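Side-chain contacts in Asp/Glu-specific dipeptidyl-peptidase (Flavobacterium psychrophilum, PDB 5JXF), which removes dipeptides from the N-terminus of oligopeptides as a serine-type peptidase, with strict specificity for aspartate or glutamate at the P1 position: residues A[94-99]-A[207-212]; A[238-243]-A[717-722]; A[106-111]-A[333-338]; A[705-710]-A[723-728]. All blocks are in the same frame, centred on the assembly; numbering follows the deposited sequence.

Contact 1 (A[94-99]-A[207-212]); sequences GLILTN and KDVRLV
L95 and V212 meet at about a right angle, one branch of each doing the touching: CD1 of L95 lies 4.0 Å from CG1 of V212. On V212 the bond from CA to CB already points toward 94-99. On L95 it does not, and the bridging is left to the outer half of the leucine, whose CG stands anti to the backbone N (chi1 -172°) and carries CD1 across. Further along, I96 and V209 make a looser pair, CD1 of I96 standing 4.4 Å from CG1 of V209. Here too the isoleucine reaches over with the far end of its chain, extended beyond CB with chi2 at 180°. Contact between the two segments is wholly apolar and small, about 103 Å² in all. Flanking V209 in sequence, R210 grips D208 side-on within its own segment: NE of R210 bonds OD1 of D208 at 3.0 Å and nearly straight (168°), while NH2 of R210 bonds OD2 of D208 at 2.9 Å. Y244 makes a cation-pi contact with the same arginine. The two segments only brush because strands 95-98 and 197-214 are not neighbours in the sheet; strand 239-245 runs between them, antiparallel to both, with I96 bonded through its backbone to F241 and the side chain of V212 resting on R242.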
loop_
_atom_site.group_PDB
_atom_site.type_symbol
_atom_site.label_atom_id
_atom_site.label_comp_id
_atom_site.label_asym_id
_atom_site.label_seq_id
_atom_site.Cartn_x
_atom_site.Cartn_y
_atom_site.Cartn_z
ATOM N N GLY A 94 -37.776 9.657 -16.281
ATOM C CA GLY A 94 -37.221 10.317 -15.112
ATOM C C GLY A 94 -36.229 9.530 -14.257
ATOM O O GLY A 94 -35.842 9.976 -13.183
ATOM N N LEU A 95 -35.842 8.348 -14.715
ATOM C CA LEU A 95 -34.839 7.545 -14.016
ATOM C C LEU A 95 -33.542 8.291 -14.047
ATOM O O LEU A 95 -33.042 8.610 -15.126
ATOM C CB LEU A 95 -34.677 6.173 -14.669
ATOM C CG LEU A 95 -33.788 5.173 -13.925
ATOM C CD1 LEU A 95 -34.341 4.996 -12.524
ATOM C CD2 LEU A 95 -33.735 3.823 -14.655
ATOM N N ILE A 96 -33.022 8.621 -12.864
ATOM C CA ILE A 96 -31.718 9.277 -12.763
ATOM C C ILE A 96 -30.713 8.431 -11.999
ATOM O O ILE A 96 -31.051 7.679 -11.069
ATOM C CB ILE A 96 -31.763 10.675 -12.077
ATOM C CG1 ILE A 96 -32.226 10.570 -10.631
ATOM C CG2 ILE A 96 -32.648 11.662 -12.862
ATOM C CD1 ILE A 96 -32.268 11.902 -9.947
ATOM N N LEU A 97 -29.463 8.602 -12.384
ATOM C CA LEU A 97 -28.373 7.822 -11.829
ATOM C C LEU A 97 -27.439 8.766 -11.082
ATOM O O LEU A 97 -27.157 9.860 -11.559
ATOM C CB LEU A 97 -27.642 7.065 -12.947
ATOM C CG LEU A 97 -26.389 6.287 -12.522
ATOM C CD1 LEU A 97 -26.816 5.076 -11.696
ATOM C CD2 LEU A 97 -25.592 5.860 -13.760
ATOM N N THR A 98 -27.004 8.367 -9.894
ATOM C CA THR A 98 -26.007 9.140 -9.165
ATOM C C THR A 98 -25.109 8.175 -8.335
ATOM O O THR A 98 -25.141 6.962 -8.553
ATOM C CB THR A 98 -26.673 10.226 -8.259
ATOM O OG1 THR A 98 -25.673 11.132 -7.778
ATOM C CG2 THR A 98 -27.409 9.610 -7.066
ATOM N N ASN A 99 -24.295 8.705 -7.431
ATOM C CA ASN A 99 -23.432 7.850 -6.561
ATOM C C ASN A 99 -24.189 7.250 -5.399
ATOM O O ASN A 99 -25.195 7.802 -4.953
ATOM C CB ASN A 99 -22.254 8.635 -5.957
ATOM C CG ASN A 99 -21.199 8.984 -6.964
ATOM O OD1 ASN A 99 -20.375 9.873 -6.735
ATOM N ND2 ASN A 99 -21.204 8.282 -8.083
ATOM N N LYS A 207 -39.130 18.640 -6.850
ATOM C CA LYS A 207 -39.145 18.507 -5.396
ATOM C C LYS A 207 -39.749 17.188 -4.940
ATOM O O LYS A 207 -39.911 16.941 -3.743
ATOM C CB LYS A 207 -39.904 19.692 -4.767
ATOM C CG LYS A 207 -39.137 21.017 -4.871
ATOM C CD LYS A 207 -39.973 22.226 -4.406
ATOM C CE LYS A 207 -39.711 23.483 -5.259
ATOM N NZ LYS A 207 -40.361 23.449 -6.622
ATOM N N ASP A 208 -40.087 16.343 -5.902
ATOM C CA ASP A 208 -40.604 15.020 -5.602
ATOM C C ASP A 208 -39.699 13.985 -6.277
ATOM O O ASP A 208 -40.014 13.497 -7.363
ATOM C CB ASP A 208 -42.068 14.888 -6.069
ATOM C CG ASP A 208 -42.661 13.517 -5.779
ATOM O OD1 ASP A 208 -41.980 12.674 -5.150
ATOM O OD2 ASP A 208 -43.825 13.287 -6.167
ATOM N N VAL A 209 -38.581 13.674 -5.616
ATOM C CA VAL A 209 -37.582 12.712 -6.102
ATOM C C VAL A 209 -37.518 11.477 -5.193
ATOM O O VAL A 209 -37.155 11.569 -4.021
ATOM C CB VAL A 209 -36.199 13.375 -6.196
ATOM C CG1 VAL A 209 -35.112 12.366 -6.629
ATOM C CG2 VAL A 209 -36.269 14.583 -7.144
ATOM N N ARG A 210 -37.885 10.325 -5.743
ATOM C CA ARG A 210 -38.046 9.103 -4.949
ATOM C C ARG A 210 -36.912 8.102 -5.196
ATOM O O ARG A 210 -36.383 8.033 -6.295
ATOM C CB ARG A 210 -39.387 8.444 -5.261
ATOM C CG ARG A 210 -40.559 9.407 -5.139
ATOM C CD ARG A 210 -41.874 8.774 -5.528
ATOM N NE ARG A 210 -42.894 9.818 -5.606
ATOM C CZ ARG A 210 -44.139 9.633 -6.021
ATOM N NH1 ARG A 210 -44.542 8.435 -6.397
ATOM N NH2 ARG A 210 -44.982 10.656 -6.061
ATOM N N LEU A 211 -36.551 7.355 -4.153
ATOM C CA LEU A 211 -35.498 6.333 -4.230
ATOM C C LEU A 211 -35.955 5.116 -5.015
ATOM O O LEU A 211 -37.002 4.528 -4.713
ATOM C CB LEU A 211 -35.061 5.896 -2.829
ATOM C CG LEU A 211 -34.024 4.758 -2.743
ATOM C CD1 LEU A 211 -32.737 5.087 -3.506
ATOM C CD2 LEU A 211 -33.712 4.419 -1.292
ATOM N N VAL A 212 -35.159 4.729 -6.009
ATOM C CA VAL A 212 -35.512 3.612 -6.893
ATOM C C VAL A 212 -34.638 2.375 -6.659
ATOM O O VAL A 212 -35.142 1.255 -6.614
ATOM C CB VAL A 212 -35.408 4.028 -8.378
ATOM C CG1 VAL A 212 -35.492 2.821 -9.311
ATOM C CG2 VAL A 212 -36.490 5.081 -8.714
#

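Contact 2 (A[238-243]-A[717-722]); sequences FSMFRV and KHLINE
Strand 239-243 faces the short, weakly bonded helix around 717-721 across 9.5 Å, measured between CA of M240 and CA of L719. Beside this pair R242 and E722 come at each other from opposite directions. With CG anti to the backbone N (chi1 -176°) and a bend at chi3, the arginine brings the edge of its guanidinium to the carboxylate: NH1 of R242 bonds OE2 of E722 at 2.7 Å. A weak second bond of 3.3 Å joins NH2 of R242 to OE1 of E722. The two planes lie 27° apart. L719 fills in beside the bridge, its CD2 4.1 Å from NH2 of R242 and its CD1 4.4 Å from SD of M240. NE of R242 has a second acid, E130. A leucine in place of R242 would probably leave E722 and E130 without their shared positive partner. This is a salt bridge from a buried arginine to a partly exposed glutamate at the margin of an apolar patch, fixing the residue after helix 717-721 to the sheet of this S46 peptidase whose strand 239-245 follows D237, probably the charge-relay aspartate.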
loop_
_atom_site.group_PDB
_atom_site.type_symbol
_atom_site.label_atom_id
_atom_site.label_comp_id
_atom_site.label_asym_id
_atom_site.label_seq_id
_atom_site.Cartn_x
_atom_site.Cartn_y
_atom_site.Cartn_z
ATOM N N PHE A 238 -22.942 3.643 -6.734
ATOM C CA PHE A 238 -24.100 4.219 -7.413
ATOM C C PHE A 238 -25.424 4.043 -6.667
ATOM O O PHE A 238 -25.551 3.190 -5.790
ATOM C CB PHE A 238 -24.233 3.635 -8.825
ATOM C CG PHE A 238 -24.911 2.298 -8.880
ATOM C CD1 PHE A 238 -24.189 1.125 -8.685
ATOM C CD2 PHE A 238 -26.274 2.215 -9.149
ATOM C CE1 PHE A 238 -24.818 -0.114 -8.746
ATOM C CE2 PHE A 238 -26.916 1.004 -9.207
ATOM C CZ PHE A 238 -26.181 -0.183 -9.014
ATOM N N SER A 239 -26.406 4.869 -7.023
ATOM C CA SER A 239 -27.785 4.656 -6.580
ATOM C C SER A 239 -28.725 5.294 -7.608
ATOM O O SER A 239 -28.297 6.097 -8.428
ATOM C CB SER A 239 -28.021 5.228 -5.182
ATOM O OG SER A 239 -27.744 6.619 -5.144
ATOM N N MET A 240 -29.990 4.900 -7.586
ATOM C CA MET A 240 -30.936 5.345 -8.599
ATOM C C MET A 240 -32.153 5.992 -7.981
ATOM O O MET A 240 -32.693 5.520 -6.985
ATOM C CB MET A 240 -31.365 4.187 -9.490
ATOM C CG MET A 240 -30.237 3.662 -10.368
ATOM S SD MET A 240 -30.760 2.418 -11.554
ATOM C CE MET A 240 -29.277 2.227 -12.549
ATOM N N PHE A 241 -32.565 7.092 -8.591
ATOM C CA PHE A 241 -33.728 7.837 -8.133
ATOM C C PHE A 241 -34.641 8.063 -9.323
ATOM O O PHE A 241 -34.234 7.797 -10.458
ATOM C CB PHE A 241 -33.290 9.160 -7.507
ATOM C CG PHE A 241 -32.627 9.005 -6.161
ATOM C CD1 PHE A 241 -31.294 8.619 -6.064
ATOM C CD2 PHE A 241 -33.341 9.229 -4.989
ATOM C CE1 PHE A 241 -30.697 8.481 -4.831
ATOM C CE2 PHE A 241 -32.744 9.097 -3.753
ATOM C CZ PHE A 241 -31.422 8.723 -3.674
ATOM N N ARG A 242 -35.871 8.532 -9.089
ATOM C CA ARG A 242 -36.746 8.873 -10.210
ATOM C C ARG A 242 -37.396 10.236 -9.976
ATOM O O ARG A 242 -37.954 10.476 -8.915
ATOM C CB ARG A 242 -37.828 7.818 -10.438
ATOM C CG ARG A 242 -38.681 8.128 -11.677
ATOM C CD ARG A 242 -39.883 7.231 -11.807
ATOM N NE ARG A 242 -39.517 5.826 -11.657
ATOM C CZ ARG A 242 -38.968 5.099 -12.624
ATOM N NH1 ARG A 242 -38.714 5.653 -13.806
ATOM N NH2 ARG A 242 -38.660 3.826 -12.401
ATOM N N VAL A 243 -37.287 11.124 -10.954
ATOM C CA VAL A 243 -37.825 12.468 -10.811
ATOM C C VAL A 243 -39.328 12.403 -11.137
ATOM O O VAL A 243 -39.730 11.776 -12.107
ATOM C CB VAL A 243 -37.114 13.474 -11.732
ATOM C CG1 VAL A 243 -37.705 14.902 -11.555
ATOM C CG2 VAL A 243 -35.621 13.477 -11.487
ATOM N N LYS A 717 -33.945 -6.073 -13.594
ATOM C CA LYS A 717 -33.932 -5.930 -15.051
ATOM C C LYS A 717 -34.952 -4.906 -15.580
ATOM O O LYS A 717 -34.726 -4.281 -16.618
ATOM C CB LYS A 717 -34.194 -7.290 -15.712
ATOM C CG LYS A 717 -33.783 -7.376 -17.181
ATOM C CD LYS A 717 -32.406 -8.028 -17.330
ATOM C CE LYS A 717 -31.947 -8.108 -18.785
ATOM N NZ LYS A 717 -30.600 -7.503 -18.976
ATOM N N HIS A 718 -36.067 -4.737 -14.872
ATOM C CA HIS A 718 -37.127 -3.836 -15.332
ATOM C C HIS A 718 -36.619 -2.393 -15.418
ATOM O O HIS A 718 -37.030 -1.645 -16.297
ATOM C CB HIS A 718 -38.359 -3.913 -14.422
ATOM C CG HIS A 718 -38.098 -3.481 -13.013
ATOM N ND1 HIS A 718 -37.346 -4.228 -12.131
ATOM C CD2 HIS A 718 -38.482 -2.371 -12.335
ATOM C CE1 HIS A 718 -37.282 -3.599 -10.969
ATOM N NE2 HIS A 718 -37.962 -2.470 -11.066
ATOM N N LEU A 719 -35.698 -2.013 -14.534
ATOM C CA LEU A 719 -35.120 -0.679 -14.619
ATOM C C LEU A 719 -34.249 -0.561 -15.861
ATOM O O LEU A 719 -34.146 0.514 -16.456
ATOM C CB LEU A 719 -34.319 -0.348 -13.372
ATOM C CG LEU A 719 -35.128 -0.474 -12.088
ATOM C CD1 LEU A 719 -34.213 -0.259 -10.888
ATOM C CD2 LEU A 719 -36.300 0.519 -12.084
ATOM N N ILE A 720 -33.643 -1.670 -16.271
ATOM C CA ILE A 720 -32.810 -1.655 -17.464
ATOM C C ILE A 720 -33.646 -1.520 -18.731
ATOM O O ILE A 720 -33.260 -0.821 -19.667
ATOM C CB ILE A 720 -31.951 -2.922 -17.560
ATOM C CG1 ILE A 720 -31.051 -3.022 -16.329
ATOM C CG2 ILE A 720 -31.139 -2.927 -18.856
ATOM C CD1 ILE A 720 -29.924 -3.985 -16.489
ATOM N N ASN A 721 -34.794 -2.186 -18.755
ATOM C CA ASN A 721 -35.675 -2.149 -19.918
ATOM C C ASN A 721 -36.075 -0.716 -20.251
ATOM O O ASN A 721 -36.424 -0.402 -21.389
ATOM C CB ASN A 721 -36.921 -3.012 -19.680
ATOM C CG ASN A 721 -36.597 -4.506 -19.617
ATOM O OD1 ASN A 721 -35.626 -4.965 -20.220
ATOM N ND2 ASN A 721 -37.420 -5.266 -18.898
ATOM N N GLU A 722 -35.987 0.139 -19.235
ATOM C CA GLU A 722 -36.302 1.562 -19.318
ATOM C C GLU A 722 -35.207 2.324 -20.063
ATOM O O GLU A 722 -35.445 3.400 -20.592
ATOM C CB GLU A 722 -36.457 2.119 -17.903
ATOM C CG GLU A 722 -37.442 3.207 -17.711
ATOM C CD GLU A 722 -37.507 3.632 -16.255
ATOM O OE1 GLU A 722 -37.657 2.756 -15.380
ATOM O OE2 GLU A 722 -37.371 4.845 -15.989
#

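Contact 3 (A[106-111]-A[333-338]); sequences AIQNHS and QYASKY
Helix 100-109, which carries H101, probably the charge-relay histidine of this S46 peptidase, packs here with its last turn against helix 328-357. The side chain of S336 lies about 8 Å from that of H101 and about 9 Å from the bound arginine, so the contact is close to the active site. Q108 alone of 106-111 makes the contact. Its CG is anti to the backbone N (chi1 -178°), and a bend at chi2 (-93°) swings the amide along the other helix, leaving the aliphatic part to touch the helix surface: CB of Q108 is 4.4 Å from CB of S336, and CG of Q108 is 4.4 Å from CB of A335. The main partner of the amide nitrogen is the carbonyl of I332, one residue before the segment. S336 in turn answers D105 of helix 100-109 through its hydroxyl, a polar tie beside the carbon packing. NE2 of Q108 also stands 3.6 Å from the carbonyl O of Q333, a proximity rather than a hydrogen bond.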
loop_
_atom_site.group_PDB
_atom_site.type_symbol
_atom_site.label_atom_id
_atom_site.label_comp_id
_atom_site.label_asym_id
_atom_site.label_seq_id
_atom_site.Cartn_x
_atom_site.Cartn_y
_atom_site.Cartn_z
ATOM N N ALA A 106 -30.201 9.770 2.011
ATOM C CA ALA A 106 -31.545 9.252 1.763
ATOM C C ALA A 106 -31.689 7.769 2.159
ATOM O O ALA A 106 -32.693 7.360 2.739
ATOM C CB ALA A 106 -31.911 9.438 0.300
ATOM N N ILE A 107 -30.698 6.954 1.833
ATOM C CA ILE A 107 -30.753 5.551 2.231
ATOM C C ILE A 107 -30.737 5.395 3.759
ATOM O O ILE A 107 -31.560 4.656 4.319
ATOM C CB ILE A 107 -29.591 4.752 1.613
ATOM C CG1 ILE A 107 -29.757 4.698 0.101
ATOM C CG2 ILE A 107 -29.563 3.344 2.167
ATOM C CD1 ILE A 107 -28.473 4.624 -0.632
ATOM N N GLN A 108 -29.811 6.092 4.426
ATOM C CA GLN A 108 -29.698 6.023 5.890
ATOM C C GLN A 108 -30.979 6.503 6.509
ATOM O O GLN A 108 -31.433 5.973 7.522
ATOM C CB GLN A 108 -28.535 6.877 6.419
ATOM C CG GLN A 108 -28.332 6.805 7.948
ATOM C CD GLN A 108 -29.071 7.902 8.731
ATOM O OE1 GLN A 108 -29.580 8.875 8.156
ATOM N NE2 GLN A 108 -29.119 7.749 10.052
ATOM N N ASN A 109 -31.556 7.529 5.891
ATOM C CA ASN A 109 -32.787 8.092 6.400
ATOM C C ASN A 109 -33.935 7.077 6.329
ATOM O O ASN A 109 -34.765 7.080 7.239
ATOM C CB ASN A 109 -33.164 9.382 5.665
ATOM C CG ASN A 109 -34.340 10.097 6.319
ATOM O OD1 ASN A 109 -34.387 10.256 7.546
ATOM N ND2 ASN A 109 -35.292 10.536 5.504
ATOM N N HIS A 110 -34.021 6.193 5.318
ATOM C CA HIS A 110 -35.109 5.224 5.495
ATOM C C HIS A 110 -34.595 3.879 6.011
ATOM O O HIS A 110 -35.277 2.869 5.857
ATOM C CB HIS A 110 -35.976 4.940 4.250
ATOM C CG HIS A 110 -36.359 6.154 3.453
ATOM N ND1 HIS A 110 -37.597 6.260 2.844
ATOM C CD2 HIS A 110 -35.621 7.153 2.954
ATOM C CE1 HIS A 110 -37.638 7.376 2.139
ATOM N NE2 HIS A 110 -36.433 7.910 2.131
ATOM N N SER A 111 -33.406 3.828 6.592
ATOM C CA SER A 111 -32.964 2.553 7.146
ATOM C C SER A 111 -33.302 2.471 8.632
ATOM O O SER A 111 -33.478 3.488 9.304
ATOM C CB SER A 111 -31.466 2.364 6.916
ATOM O OG SER A 111 -31.202 2.272 5.528
ATOM N N GLN A 333 -27.315 5.016 12.905
ATOM C CA GLN A 333 -27.385 6.387 13.385
ATOM C C GLN A 333 -26.286 7.277 12.810
ATOM O O GLN A 333 -26.532 8.443 12.464
ATOM C CB GLN A 333 -27.299 6.424 14.908
ATOM C CG GLN A 333 -28.585 6.107 15.626
ATOM C CD GLN A 333 -28.477 6.371 17.110
ATOM O OE1 GLN A 333 -27.462 6.057 17.738
ATOM N NE2 GLN A 333 -29.522 6.961 17.681
ATOM N N TYR A 334 -25.075 6.731 12.718
ATOM C CA TYR A 334 -23.912 7.571 12.464
ATOM C C TYR A 334 -23.332 7.430 11.067
ATOM O O TYR A 334 -22.417 8.176 10.709
ATOM C CB TYR A 334 -22.825 7.291 13.514
ATOM C CG TYR A 334 -23.035 8.088 14.775
ATOM C CD1 TYR A 334 -23.908 7.647 15.764
ATOM C CD2 TYR A 334 -22.384 9.297 14.968
ATOM C CE1 TYR A 334 -24.120 8.389 16.920
ATOM C CE2 TYR A 334 -22.586 10.043 16.122
ATOM C CZ TYR A 334 -23.455 9.584 17.089
ATOM O OH TYR A 334 -23.658 10.333 18.219
ATOM N N ALA A 335 -23.882 6.506 10.281
ATOM C CA ALA A 335 -23.336 6.164 8.970
ATOM C C ALA A 335 -23.067 7.397 8.128
ATOM O O ALA A 335 -21.934 7.641 7.702
ATOM C CB ALA A 335 -24.284 5.228 8.231
ATOM N N SER A 336 -24.113 8.190 7.920
ATOM C CA SER A 336 -24.020 9.360 7.065
ATOM C C SER A 336 -23.151 10.426 7.699
ATOM O O SER A 336 -22.302 11.022 7.039
ATOM C CB SER A 336 -25.412 9.922 6.774
ATOM O OG SER A 336 -25.325 11.007 5.878
ATOM N N LYS A 337 -23.365 10.668 8.986
ATOM C CA LYS A 337 -22.596 11.692 9.685
ATOM C C LYS A 337 -21.109 11.335 9.745
ATOM O O LYS A 337 -20.266 12.218 9.632
ATOM C CB LYS A 337 -23.147 11.921 11.098
ATOM C CG LYS A 337 -24.592 12.408 11.125
ATOM C CD LYS A 337 -25.027 12.746 12.546
ATOM C CE LYS A 337 -24.944 11.535 13.455
ATOM N NZ LYS A 337 -25.508 11.783 14.816
ATOM N N TYR A 338 -20.787 10.050 9.910
ATOM C CA TYR A 338 -19.385 9.612 9.935
ATOM C C TYR A 338 -18.715 9.773 8.564
ATOM O O TYR A 338 -17.630 10.349 8.466
ATOM C CB TYR A 338 -19.277 8.153 10.404
ATOM C CG TYR A 338 -17.855 7.627 10.480
ATOM C CD1 TYR A 338 -17.223 7.101 9.357
ATOM C CD2 TYR A 338 -17.148 7.650 11.676
ATOM C CE1 TYR A 338 -15.930 6.613 9.428
ATOM C CE2 TYR A 338 -15.846 7.160 11.756
ATOM C CZ TYR A 338 -15.244 6.654 10.627
ATOM O OH TYR A 338 -13.960 6.170 10.694
#

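Contact 4 (A[705-710]-A[723-728]); sequences YVLFIV and MKLVHP
L707 of helix 703-713 lies alongside M723 and L725, the chains pointing opposite ways as they overlap. One leucine of the helix thus meets two side chains of the C-terminal tail, and its branches divide the work. CD2 of L707 lies 3.5 Å from SD of M723 and 3.9 Å from CE of M723, while CD1 of L707 lies 3.9 Å from CD2 of L725. M723 runs extended beyond CG (chi2 168°), which is how its sulfur and methyl get as far as the helix. The methionine also rests on M240 of strand 239-245, and V269 is touched by both L707 and L725. V269 belongs to strand 269-270, which pairs in parallel with 725-726. Everything that meets between the two segments is carbon or thioether sulfur, so the tail is held to the helix by shape and exclusion of water; its register is probably set by the backbone bonds of K724 to V269 and of V726 to V269 and L271.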
loop_
_atom_site.group_PDB
_atom_site.type_symbol
_atom_site.label_atom_id
_atom_site.label_comp_id
_atom_site.label_asym_id
_atom_site.label_seq_id
_atom_site.Cartn_x
_atom_site.Cartn_y
_atom_site.Cartn_z
ATOM N N TYR A 705 -20.540 -2.359 -15.010
ATOM C CA TYR A 705 -20.669 -2.847 -13.627
ATOM C C TYR A 705 -21.958 -2.369 -12.958
ATOM O O TYR A 705 -22.594 -3.124 -12.214
ATOM C CB TYR A 705 -19.461 -2.409 -12.793
ATOM C CG TYR A 705 -19.399 -3.068 -11.427
ATOM C CD1 TYR A 705 -19.463 -4.452 -11.301
ATOM C CD2 TYR A 705 -19.242 -2.317 -10.279
ATOM C CE1 TYR A 705 -19.407 -5.061 -10.069
ATOM C CE2 TYR A 705 -19.178 -2.914 -9.042
ATOM C CZ TYR A 705 -19.258 -4.286 -8.948
ATOM O OH TYR A 705 -19.212 -4.870 -7.718
ATOM N N VAL A 706 -22.329 -1.104 -13.204
ATOM C CA VAL A 706 -23.606 -0.603 -12.704
ATOM C C VAL A 706 -24.756 -1.493 -13.167
ATOM O O VAL A 706 -25.544 -1.996 -12.356
ATOM C CB VAL A 706 -23.866 0.844 -13.164
ATOM C CG1 VAL A 706 -25.258 1.303 -12.727
ATOM C CG2 VAL A 706 -22.782 1.759 -12.615
ATOM N N LEU A 707 -24.837 -1.715 -14.472
ATOM C CA LEU A 707 -25.942 -2.500 -15.019
ATOM C C LEU A 707 -25.890 -3.955 -14.530
ATOM O O LEU A 707 -26.918 -4.533 -14.167
ATOM C CB LEU A 707 -25.932 -2.444 -16.546
ATOM C CG LEU A 707 -26.030 -1.072 -17.224
ATOM C CD1 LEU A 707 -25.885 -1.237 -18.728
ATOM C CD2 LEU A 707 -27.341 -0.353 -16.887
ATOM N N PHE A 708 -24.692 -4.529 -14.498
ATOM C CA PHE A 708 -24.487 -5.847 -13.890
ATOM C C PHE A 708 -25.078 -5.923 -12.475
ATOM O O PHE A 708 -25.751 -6.889 -12.122
ATOM C CB PHE A 708 -22.991 -6.197 -13.843
ATOM C CG PHE A 708 -22.688 -7.483 -13.127
ATOM C CD1 PHE A 708 -22.768 -8.705 -13.793
ATOM C CD2 PHE A 708 -22.314 -7.478 -11.796
ATOM C CE1 PHE A 708 -22.487 -9.898 -13.131
ATOM C CE2 PHE A 708 -22.019 -8.667 -11.132
ATOM C CZ PHE A 708 -22.111 -9.883 -11.800
ATOM N N ILE A 709 -24.834 -4.903 -11.665
ATOM C CA ILE A 709 -25.309 -4.957 -10.297
ATOM C C ILE A 709 -26.842 -4.815 -10.265
ATOM O O ILE A 709 -27.527 -5.566 -9.571
ATOM C CB ILE A 709 -24.647 -3.880 -9.449
ATOM C CG1 ILE A 709 -23.166 -4.210 -9.267
ATOM C CG2 ILE A 709 -25.332 -3.767 -8.097
ATOM C CD1 ILE A 709 -22.933 -5.404 -8.337
ATOM N N VAL A 710 -27.375 -3.871 -11.037
ATOM C CA VAL A 710 -28.822 -3.718 -11.163
ATOM C C VAL A 710 -29.483 -5.031 -11.606
ATOM O O VAL A 710 -30.540 -5.454 -11.096
ATOM C CB VAL A 710 -29.167 -2.606 -12.180
ATOM C CG1 VAL A 710 -30.664 -2.556 -12.410
ATOM C CG2 VAL A 710 -28.613 -1.266 -11.704
ATOM N N MET A 723 -33.996 1.776 -20.092
ATOM C CA MET A 723 -32.884 2.530 -20.668
ATOM C C MET A 723 -32.734 2.253 -22.161
ATOM O O MET A 723 -33.355 1.353 -22.699
ATOM C CB MET A 723 -31.584 2.206 -19.944
ATOM C CG MET A 723 -31.649 2.352 -18.427
ATOM S SD MET A 723 -30.175 1.614 -17.690
ATOM C CE MET A 723 -30.797 1.180 -16.069
ATOM N N LYS A 724 -31.927 3.054 -22.834
ATOM C CA LYS A 724 -31.563 2.750 -24.203
ATOM C C LYS A 724 -30.105 2.267 -24.232
ATOM O O LYS A 724 -29.179 3.062 -24.157
ATOM C CB LYS A 724 -31.760 3.966 -25.100
ATOM C CG LYS A 724 -31.273 3.751 -26.529
ATOM C CD LYS A 724 -31.557 4.977 -27.375
ATOM C CE LYS A 724 -31.224 4.750 -28.837
ATOM N NZ LYS A 724 -31.592 5.946 -29.642
ATOM N N LEU A 725 -29.922 0.952 -24.313
ATOM C CA LEU A 725 -28.599 0.337 -24.358
ATOM C C LEU A 725 -28.063 0.399 -25.775
ATOM O O LEU A 725 -28.759 0.020 -26.706
ATOM C CB LEU A 725 -28.682 -1.107 -23.868
ATOM C CG LEU A 725 -29.304 -1.248 -22.476
ATOM C CD1 LEU A 725 -29.277 -2.695 -22.031
ATOM C CD2 LEU A 725 -28.573 -0.361 -21.457
ATOM N N VAL A 726 -26.855 0.913 -25.957
ATOM C CA VAL A 726 -26.319 1.082 -27.313
ATOM C C VAL A 726 -24.909 0.501 -27.473
ATOM O O VAL A 726 -24.211 0.253 -26.485
ATOM C CB VAL A 726 -26.279 2.562 -27.723
ATOM C CG1 VAL A 726 -27.701 3.104 -27.896
ATOM C CG2 VAL A 726 -25.506 3.397 -26.694
ATOM N N HIS A 727 -24.499 0.315 -28.727
ATOM C CA HIS A 727 -23.190 -0.249 -29.074
ATOM C C HIS A 727 -22.378 0.648 -30.009
ATOM O O HIS A 727 -22.221 0.329 -31.183
ATOM C CB HIS A 727 -23.360 -1.605 -29.748
ATOM C CG HIS A 727 -24.034 -2.630 -28.895
ATOM N ND1 HIS A 727 -23.347 -3.428 -28.008
ATOM C CD2 HIS A 727 -25.330 -3.019 -28.827
ATOM C CE1 HIS A 727 -24.191 -4.250 -27.412
ATOM N NE2 HIS A 727 -25.401 -4.023 -27.891
ATOM N N PRO A 728 -21.832 1.753 -29.488
ATOM C CA PRO A 728 -21.101 2.738 -30.296
ATOM C C PRO A 728 -19.792 2.248 -30.906
ATOM O O PRO A 728 -19.270 2.903 -31.802
ATOM C CB PRO A 728 -20.808 3.858 -29.292
ATOM C CG PRO A 728 -20.800 3.187 -27.988
ATOM C CD PRO A 728 -21.856 2.130 -28.067
#

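How the contacts relate
From the N terminus, 94-99 opens contact 1, which closes at 207-212 some hundred residues later. Within that loop 106-111 opens contact 3, whose partner 333-338 comes only after 207-212, so contacts 1 and 3 cross. Contact 2 starts at 238-243, after contact 1 has closed and before contact 3 has, and crosses contact 3 on its long way to 717-722. Contact 4 joins 705-710 to 723-728, a short connection that crosses the end of contact 2. Contacts 1 and 2 share one sheet, where V212 N is 2.8 Å from M240 O. Contact 2 fixes 717-722 to that sheet, contact 4 ties the tail back to helix 703-713, and contact 3 joins helix 100-109 to helix 328-357.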